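Local coordinates for mycobacterial cidal antitoxin MbcA (Mycobacterium tuberculosis, PDB 6FKG), which neutralises its cognate toxin MbcT in a type II toxin-antitoxin system by blocking access to the toxin's active site, at residues 84-89 against 99-104; 21-26 against 36-41; 79-82 against 88-91. All blocks are in the same frame, centred on the assembly; numbering follows the deposited sequence.

Interaction 1 (84-89 against 99-104)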
loop_
_atom_site.group_PDB
_atom_site.type_symbol
_atom_site.label_atom_id
_atom_site.label_comp_id
_atom_site.label_asym_id
_atom_site.label_seq_id
_atom_site.Cartn_x
_atom_site.Cartn_y
_atom_site.Cartn_z
ATOM N N LEU C 84 20.559 11.370 18.491
ATOM C CA LEU C 84 21.042 10.344 17.565
ATOM C C LEU C 84 19.887 9.548 16.954
ATOM O O LEU C 84 20.064 8.824 15.962
ATOM C CB LEU C 84 22.022 9.402 18.276
ATOM C CG LEU C 84 23.224 10.131 18.883
ATOM C CD1 LEU C 84 24.178 9.158 19.583
ATOM C CD2 LEU C 84 23.944 10.923 17.809
ATOM N N LEU C 85 18.703 9.687 17.546
ATOM C CA LEU C 85 17.503 9.031 17.037
ATOM C C LEU C 85 16.491 10.071 16.561
ATOM O O LEU C 85 15.291 9.911 16.759
ATOM C CB LEU C 85 16.882 8.134 18.121
ATOM C CG LEU C 85 17.766 7.047 18.736
ATOM C CD1 LEU C 85 17.025 6.397 19.887
ATOM C CD2 LEU C 85 18.180 5.979 17.701
ATOM N N GLU C 86 16.987 11.140 15.938
ATOM C CA GLU C 86 16.134 12.228 15.453
ATOM C C GLU C 86 15.256 12.795 16.580
ATOM O O GLU C 86 14.079 13.110 16.386
ATOM C CB GLU C 86 15.277 11.746 14.274
ATOM C CG GLU C 86 16.090 11.239 13.068
ATOM C CD GLU C 86 16.722 9.869 13.298
ATOM O OE1 GLU C 86 16.012 8.960 13.779
ATOM O OE2 GLU C 86 17.930 9.699 13.014
ATOM N N HIS C 87 15.852 12.912 17.762
ATOM C CA HIS C 87 15.216 13.538 18.918
ATOM C C HIS C 87 14.002 12.754 19.393
ATOM O O HIS C 87 13.057 13.330 19.912
ATOM C CB HIS C 87 14.828 14.991 18.599
ATOM C CG HIS C 87 15.966 15.809 18.072
ATOM N ND1 HIS C 87 17.004 16.239 18.869
ATOM C CD2 HIS C 87 16.242 16.253 16.822
ATOM C CE1 HIS C 87 17.863 16.925 18.137
ATOM N NE2 HIS C 87 17.422 16.952 16.892
ATOM N N ARG C 88 14.034 11.435 19.207
ATOM C CA ARG C 88 12.988 10.562 19.724
ATOM C C ARG C 88 13.494 9.807 20.952
ATOM O O ARG C 88 14.695 9.675 21.153
ATOM C CB ARG C 88 12.521 9.580 18.637
ATOM C CG ARG C 88 11.799 10.253 17.473
ATOM C CD ARG C 88 11.474 9.245 16.368
ATOM N NE ARG C 88 12.698 8.724 15.763
ATOM C CZ ARG C 88 12.784 7.565 15.114
ATOM N NH1 ARG C 88 11.713 6.790 14.981
ATOM N NH2 ARG C 88 13.948 7.179 14.599
ATOM N N LYS C 89 12.571 9.336 21.785
ATOM C CA LYS C 89 12.922 8.549 22.965
ATOM C C LYS C 89 13.106 7.082 22.584
ATOM O O LYS C 89 12.260 6.529 21.876
ATOM C CB LYS C 89 11.832 8.647 24.030
ATOM C CG LYS C 89 11.543 10.060 24.554
ATOM C CD LYS C 89 10.278 10.055 25.389
ATOM C CE LYS C 89 9.824 11.475 25.698
ATOM N NZ LYS C 89 8.629 11.516 26.583
ATOM N N TYR C 99 12.883 -1.450 17.760
ATOM C CA TYR C 99 13.897 -1.857 18.729
ATOM C C TYR C 99 15.255 -2.145 18.069
ATOM O O TYR C 99 16.293 -2.001 18.704
ATOM C CB TYR C 99 13.443 -3.098 19.522
ATOM C CG TYR C 99 13.609 -4.398 18.763
ATOM C CD1 TYR C 99 12.721 -4.746 17.743
ATOM C CD2 TYR C 99 14.659 -5.266 19.046
ATOM C CE1 TYR C 99 12.866 -5.905 17.044
ATOM C CE2 TYR C 99 14.814 -6.451 18.328
ATOM C CZ TYR C 99 13.909 -6.758 17.336
ATOM O OH TYR C 99 14.023 -7.919 16.608
ATOM N N GLN C 100 15.255 -2.548 16.801
ATOM C CA GLN C 100 16.524 -2.898 16.159
ATOM C C GLN C 100 17.418 -1.668 16.060
ATOM O O GLN C 100 18.626 -1.761 16.267
ATOM C CB GLN C 100 16.291 -3.519 14.779
ATOM C CG GLN C 100 15.938 -4.997 14.829
ATOM C CD GLN C 100 17.146 -5.872 15.153
ATOM O OE1 GLN C 100 18.273 -5.383 15.276
ATOM N NE2 GLN C 100 16.915 -7.173 15.277
ATOM N N ARG C 101 16.815 -0.514 15.779
ATOM C CA ARG C 101 17.583 0.728 15.684
ATOM C C ARG C 101 18.178 1.084 17.033
ATOM O O ARG C 101 19.303 1.586 17.122
ATOM C CB ARG C 101 16.702 1.887 15.186
ATOM C CG ARG C 101 17.443 3.235 15.073
ATOM C CD ARG C 101 17.915 3.483 13.655
ATOM N NE ARG C 101 18.785 4.651 13.505
ATOM C CZ ARG C 101 18.377 5.921 13.545
ATOM N NH1 ARG C 101 17.093 6.219 13.757
ATOM N NH2 ARG C 101 19.263 6.903 13.392
ATOM N N VAL C 102 17.402 0.853 18.089
ATOM C CA VAL C 102 17.878 1.105 19.447
ATOM C C VAL C 102 19.058 0.190 19.798
ATOM O O VAL C 102 20.054 0.629 20.369
ATOM C CB VAL C 102 16.743 0.915 20.479
ATOM C CG1 VAL C 102 17.262 1.182 21.886
ATOM C CG2 VAL C 102 15.557 1.828 20.140
ATOM N N LEU C 103 18.946 -1.095 19.471
ATOM C CA LEU C 103 20.058 -2.025 19.674
ATOM C C LEU C 103 21.296 -1.610 18.880
ATOM O O LEU C 103 22.433 -1.763 19.358
ATOM C CB LEU C 103 19.659 -3.453 19.277
ATOM C CG LEU C 103 18.585 -4.109 20.159
ATOM C CD1 LEU C 103 18.282 -5.537 19.664
ATOM C CD2 LEU C 103 19.024 -4.116 21.630
ATOM N N ALA C 104 21.082 -1.104 17.667
ATOM C CA ALA C 104 22.200 -0.662 16.839
ATOM C C ALA C 104 22.890 0.546 17.488
ATOM O O ALA C 104 24.133 0.599 17.557
ATOM C CB ALA C 104 21.728 -0.335 15.403
#
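Where Leu85 meets Arg101 the backbones stay well apart: the nearest CA atoms, of Leu85 and Val102, are 8.3 Å from each other, so side chains must bridge the gap between the loop 84-89 and the start of helix 99-110. Arg101 does most of the bridging. Its CG stands anti to the backbone N (chi1 179°) and the chain bends at chi2, which brings the guanidinium up to the loop. There it grips Glu86 end-on: NH1 gives a nearly straight bond of 2.9 Å to OE1, and NH2 one of 3.1 Å to OE2. Each oxygen uses its syn lone pair, and carboxylate and guanidinium are close to coplanar. Leu85 covers one face of this guanidinium with CD2, which also lies 3.9 Å from Arg101 CG. Arg88 completes a salt-bridge network, its NH2 meeting Glu86 OE1 at 2.8 Å nearly along the C-O axis. The NH1 of Arg101 and NH2 of Arg88 therefore converge on one oxygen, whose charge should offset theirs. Arg88 NE donates to Leu85 O at 3.0 Å, Arg88 N donates to the same oxygen from the opposite face of the carbonyl plane, and NH1 forms a salt bridge to Glu98. Phe44 of a neighbouring MbcT chain packs on Leu85 and Arg101. The contact is thus a surface salt-bridge network tying loop to helix within the C-terminal toxin-binding domain, bordering the toxin.

Interaction 2 (21-26 against 36-41)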
loop_
_atom_site.group_PDB
_atom_site.type_symbol
_atom_site.label_atom_id
_atom_site.label_comp_id
_atom_site.label_asym_id
_atom_site.label_seq_id
_atom_site.Cartn_x
_atom_site.Cartn_y
_atom_site.Cartn_z
ATOM N N LEU C 21 12.233 -0.134 35.444
ATOM C CA LEU C 21 11.001 0.359 34.848
ATOM C C LEU C 21 9.804 0.088 35.752
ATOM O O LEU C 21 9.759 -0.912 36.467
ATOM C CB LEU C 21 10.764 -0.283 33.484
ATOM C CG LEU C 21 11.880 -0.050 32.459
ATOM C CD1 LEU C 21 11.444 -0.575 31.095
ATOM C CD2 LEU C 21 12.288 1.414 32.382
ATOM N N THR C 22 8.841 0.994 35.723
ATOM C CA THR C 22 7.572 0.756 36.397
ATOM C C THR C 22 6.672 -0.027 35.457
ATOM O O THR C 22 6.878 0.008 34.248
ATOM C CB THR C 22 6.872 2.055 36.779
ATOM O OG1 THR C 22 6.426 2.708 35.585
ATOM C CG2 THR C 22 7.830 2.976 37.532
ATOM N N TYR C 23 5.672 -0.715 35.996
ATOM C CA TYR C 23 4.742 -1.450 35.135
ATOM C C TYR C 23 3.910 -0.488 34.280
ATOM O O TYR C 23 3.421 -0.859 33.219
ATOM C CB TYR C 23 3.839 -2.360 35.973
ATOM C CG TYR C 23 4.568 -3.575 36.514
ATOM C CD1 TYR C 23 5.511 -4.234 35.736
ATOM C CD2 TYR C 23 4.339 -4.043 37.799
ATOM C CE1 TYR C 23 6.186 -5.338 36.208
ATOM C CE2 TYR C 23 5.015 -5.154 38.286
ATOM C CZ TYR C 23 5.935 -5.798 37.477
ATOM O OH TYR C 23 6.624 -6.899 37.932
ATOM N N GLU C 24 3.746 0.755 34.731
ATOM C CA GLU C 24 3.071 1.740 33.895
ATOM C C GLU C 24 3.923 2.075 32.684
ATOM O O GLU C 24 3.401 2.192 31.571
ATOM C CB GLU C 24 2.744 3.017 34.664
ATOM C CG GLU C 24 1.675 2.836 35.728
ATOM C CD GLU C 24 2.203 2.040 36.905
ATOM O OE1 GLU C 24 3.423 2.130 37.150
ATOM O OE2 GLU C 24 1.428 1.303 37.546
ATOM N N GLU C 25 5.230 2.231 32.891
ATOM C CA GLU C 25 6.139 2.499 31.774
ATOM C C GLU C 25 6.162 1.327 30.816
ATOM O O GLU C 25 6.094 1.508 29.606
ATOM C CB GLU C 25 7.560 2.783 32.259
ATOM C CG GLU C 25 7.730 4.191 32.812
ATOM C CD GLU C 25 8.951 4.314 33.711
ATOM O OE1 GLU C 25 9.502 3.267 34.123
ATOM O OE2 GLU C 25 9.356 5.457 34.004
ATOM N N VAL C 26 6.265 0.124 31.363
ATOM C CA VAL C 26 6.276 -1.064 30.515
ATOM C C VAL C 26 4.961 -1.186 29.768
ATOM O O VAL C 26 4.954 -1.433 28.570
ATOM C CB VAL C 26 6.525 -2.349 31.310
ATOM C CG1 VAL C 26 6.534 -3.545 30.359
ATOM C CG2 VAL C 26 7.865 -2.258 32.047
ATOM N N SER C 36 -1.748 -6.130 33.788
ATOM C CA SER C 36 -1.451 -7.204 32.841
ATOM C C SER C 36 0.054 -7.481 32.754
ATOM O O SER C 36 0.478 -8.639 32.639
ATOM C CB SER C 36 -2.024 -6.866 31.462
ATOM O OG SER C 36 -3.447 -6.922 31.497
ATOM N N VAL C 37 0.866 -6.429 32.816
ATOM C CA VAL C 37 2.320 -6.610 32.785
ATOM C C VAL C 37 2.800 -7.285 34.068
ATOM O O VAL C 37 3.632 -8.196 34.029
ATOM C CB VAL C 37 3.060 -5.267 32.593
ATOM C CG1 VAL C 37 4.569 -5.450 32.766
ATOM C CG2 VAL C 37 2.744 -4.684 31.227
ATOM N N ALA C 38 2.268 -6.836 35.202
ATOM C CA ALA C 38 2.648 -7.399 36.493
ATOM C C ALA C 38 2.318 -8.886 36.553
ATOM O O ALA C 38 3.136 -9.684 37.011
ATOM C CB ALA C 38 1.957 -6.653 37.646
ATOM N N ARG C 39 1.127 -9.247 36.083
ATOM C CA ARG C 39 0.683 -10.641 36.073
ATOM C C ARG C 39 1.499 -11.498 35.101
ATOM O O ARG C 39 1.897 -12.613 35.444
ATOM C CB ARG C 39 -0.804 -10.737 35.721
ATOM C CG ARG C 39 -1.723 -10.316 36.867
ATOM C CD ARG C 39 -3.210 -10.518 36.528
ATOM N NE ARG C 39 -3.525 -11.887 36.126
ATOM C CZ ARG C 39 -3.754 -12.892 36.971
ATOM N NH1 ARG C 39 -3.698 -12.699 38.284
ATOM N NH2 ARG C 39 -4.029 -14.101 36.500
ATOM N N TRP C 40 1.728 -10.979 33.896
ATOM C CA TRP C 40 2.509 -11.694 32.895
ATOM C C TRP C 40 3.904 -12.001 33.428
ATOM O O TRP C 40 4.371 -13.135 33.342
ATOM C CB TRP C 40 2.605 -10.889 31.593
ATOM C CG TRP C 40 3.164 -11.680 30.447
ATOM C CD1 TRP C 40 2.457 -12.358 29.492
ATOM C CD2 TRP C 40 4.548 -11.890 30.146
ATOM N NE1 TRP C 40 3.322 -12.965 28.609
ATOM C CE2 TRP C 40 4.609 -12.696 28.992
ATOM C CE3 TRP C 40 5.742 -11.469 30.740
ATOM C CZ2 TRP C 40 5.822 -13.090 28.418
ATOM C CZ3 TRP C 40 6.943 -11.857 30.166
ATOM C CH2 TRP C 40 6.972 -12.663 29.020
ATOM N N THR C 41 4.564 -10.991 33.997
ATOM C CA THR C 41 5.918 -11.177 34.504
ATOM C C THR C 41 5.943 -12.061 35.751
ATOM O O THR C 41 6.994 -12.576 36.129
ATOM C CB THR C 41 6.595 -9.832 34.825
ATOM O OG1 THR C 41 5.744 -9.057 35.680
ATOM C CG2 THR C 41 6.879 -9.064 33.552
HETATM O O HOH W 1 5.123 -9.112 38.615
#
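The ring of Tyr23 lies against helix 34-41 with one face over Ala38, whose CA makes a CH-pi contact 3.8 Å from the Tyr23 ring centroid and 14° off the normal. Ala38 CB reaches the CD2 and CE2 side of the same ring, 3.5 Å from CE2. Val37 comes in obliquely on the CD1 side of the ring, its CG1 3.3 Å from Tyr23 CD1, a tight fit for two carbon atoms. Tyr23 has its CG beside the backbone N and anti to the carbonyl carbon (chi1 -73°), a turn that lays the ring along residues 37, 38 and 41.

The same Val37 methyl is shared with the next turn of helix 23-30, where Val26 CG1 packs against it at 3.6 Å. Both valines hold CG1 anti to the backbone N, and it is these two branches that meet. At the far end of the ring, the Tyr23 hydroxyl is 3.2 Å from Thr41 OG1. A water joins this OH to the backbone of the facing helix: it lies 2.8 Å from Tyr23 OH and donates to Ala38 O. The phenol oxygen is thereby linked to the backbone carbonyl of Ala38.

Ahead of Tyr23, Thr22 and Glu25 form a capping box: Glu25 N donates to Thr22 OG1 and Thr22 N to Glu25 OE1, fixing the start of the helix that carries the ring. Helices 7-19 and 52-65 close over the contact, with Ile16, Leu55 and Leu58 on Val26. Two short consecutive helices packed in this way within an all-helical bundle are consistent with a helix-turn-helix-like unit, as the Xre name of the family would suggest.

Interaction 3 (79-82 against 88-91)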
loop_
_atom_site.group_PDB
_atom_site.type_symbol
_atom_site.label_atom_id
_atom_site.label_comp_id
_atom_site.label_asym_id
_atom_site.label_seq_id
_atom_site.Cartn_x
_atom_site.Cartn_y
_atom_site.Cartn_z
ATOM N N PHE C 79 13.903 7.317 28.366
ATOM C CA PHE C 79 12.821 8.295 28.226
ATOM C C PHE C 79 13.307 9.683 27.835
ATOM O O PHE C 79 12.557 10.661 27.891
ATOM C CB PHE C 79 12.010 8.344 29.528
ATOM C CG PHE C 79 11.521 6.990 29.947
ATOM C CD1 PHE C 79 10.474 6.387 29.268
ATOM C CD2 PHE C 79 12.146 6.291 30.971
ATOM C CE1 PHE C 79 10.044 5.123 29.614
ATOM C CE2 PHE C 79 11.717 5.029 31.328
ATOM C CZ PHE C 79 10.667 4.440 30.650
ATOM N N SER C 80 14.561 9.762 27.406
ATOM C CA SER C 80 15.138 11.034 27.002
ATOM C C SER C 80 15.174 11.140 25.496
ATOM O O SER C 80 15.702 10.246 24.828
ATOM C CB SER C 80 16.548 11.192 27.560
ATOM O OG SER C 80 16.546 11.148 28.976
ATOM N N PRO C 81 14.619 12.236 24.957
ATOM C CA PRO C 81 14.771 12.541 23.534
ATOM C C PRO C 81 16.242 12.498 23.177
ATOM O O PRO C 81 17.068 13.135 23.824
ATOM C CB PRO C 81 14.195 13.955 23.406
ATOM C CG PRO C 81 13.198 14.044 24.527
ATOM C CD PRO C 81 13.833 13.269 25.662
ATOM N N ASN C 82 16.567 11.706 22.172
ATOM C CA ASN C 82 17.951 11.420 21.842
ATOM C C ASN C 82 18.251 11.971 20.453
ATOM O O ASN C 82 17.624 11.555 19.470
ATOM C CB ASN C 82 18.191 9.903 21.910
ATOM C CG ASN C 82 19.660 9.530 21.885
ATOM O OD1 ASN C 82 20.418 10.016 21.059
ATOM N ND2 ASN C 82 20.068 8.675 22.818
ATOM N N ARG C 88 14.034 11.435 19.207
ATOM C CA ARG C 88 12.988 10.562 19.724
ATOM C C ARG C 88 13.494 9.807 20.952
ATOM O O ARG C 88 14.695 9.675 21.153
ATOM C CB ARG C 88 12.521 9.580 18.637
ATOM C CG ARG C 88 11.799 10.253 17.473
ATOM C CD ARG C 88 11.474 9.245 16.368
ATOM N NE ARG C 88 12.698 8.724 15.763
ATOM C CZ ARG C 88 12.784 7.565 15.114
ATOM N NH1 ARG C 88 11.713 6.790 14.981
ATOM N NH2 ARG C 88 13.948 7.179 14.599
ATOM N N LYS C 89 12.571 9.336 21.785
ATOM C CA LYS C 89 12.922 8.549 22.965
ATOM C C LYS C 89 13.106 7.082 22.584
ATOM O O LYS C 89 12.260 6.529 21.876
ATOM C CB LYS C 89 11.832 8.647 24.030
ATOM C CG LYS C 89 11.543 10.060 24.554
ATOM C CD LYS C 89 10.278 10.055 25.389
ATOM C CE LYS C 89 9.824 11.475 25.698
ATOM N NZ LYS C 89 8.629 11.516 26.583
ATOM N N PRO C 90 14.189 6.442 23.065
ATOM C CA PRO C 90 14.343 4.995 22.812
ATOM C C PRO C 90 13.107 4.163 23.194
ATOM O O PRO C 90 12.759 3.227 22.467
ATOM C CB PRO C 90 15.546 4.615 23.688
ATOM C CG PRO C 90 16.369 5.909 23.753
ATOM C CD PRO C 90 15.370 7.027 23.739
ATOM N N ALA C 91 12.457 4.495 24.308
ATOM C CA ALA C 91 11.256 3.766 24.723
ATOM C C ALA C 91 10.136 3.850 23.681
ATOM O O ALA C 91 9.403 2.882 23.476
ATOM C CB ALA C 91 10.755 4.278 26.075
#
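The loop that leaves helix 71-78 doubles back here to start helix 90-95, and the contact closes its neck, the two segments running 145° apart. Asn82 N donates to Arg88 O over 2.9 Å, from above the carbonyl plane and with an N-H...O angle of 150°. Beside this bond the backbones draw nearest at Pro81 and Lys89, CA to CA 4.4 Å. The Lys89 chain, extended beyond CG (chi2 169°), runs alongside the Pro81 ring, pointing the same way, and its CD passes 3.4 Å from Phe79 O. On the neighbouring residue, Pro90 CD sits 3.4 Å from Ser80 O. Phe79 meets helix 90-95 obliquely through CE1, 3.7 Å from Ala91 CB, while CE2 and CZ touch Leu21 and Glu25. Asn82 starts its side chain toward 88-91, CB resting near Arg88 O, while OD1 accepts from Leu84 N; Ser80 OG bonds to Val76 O. Lys89 occupies the N-cap position, and Pro90, the first residue of the helix, has no N-H to offer, as suits a first turn. Closure rests on one clear hydrogen bond, aliphatic carbons against backbone carbonyls and the Phe79 ring against Ala91; with no salt bridge across the neck, it should depend little on ionisation.

Interactions 1 and 3 adjoin, their centres about 8 Å apart, and share Arg88 and Lys89: 79-82 against 88-91 closes the loop, and 84-89 against 99-104 fastens it to the last helix. Pro90 bridges them, packing on both Leu85 and Val102. Interaction 2 lies across the chain's centre from interaction 1, about 22 Å between centres, and joins helices 23-30 and 34-41. Phe79 carries interaction 3 over to the start of helix 23-30. Chemistry follows place: interaction 2 is buried and mainly apolar, interaction 3 partly buried and mixing one backbone hydrogen bond with aliphatic and aromatic packing, and interaction 1, at the surface, is a charged network.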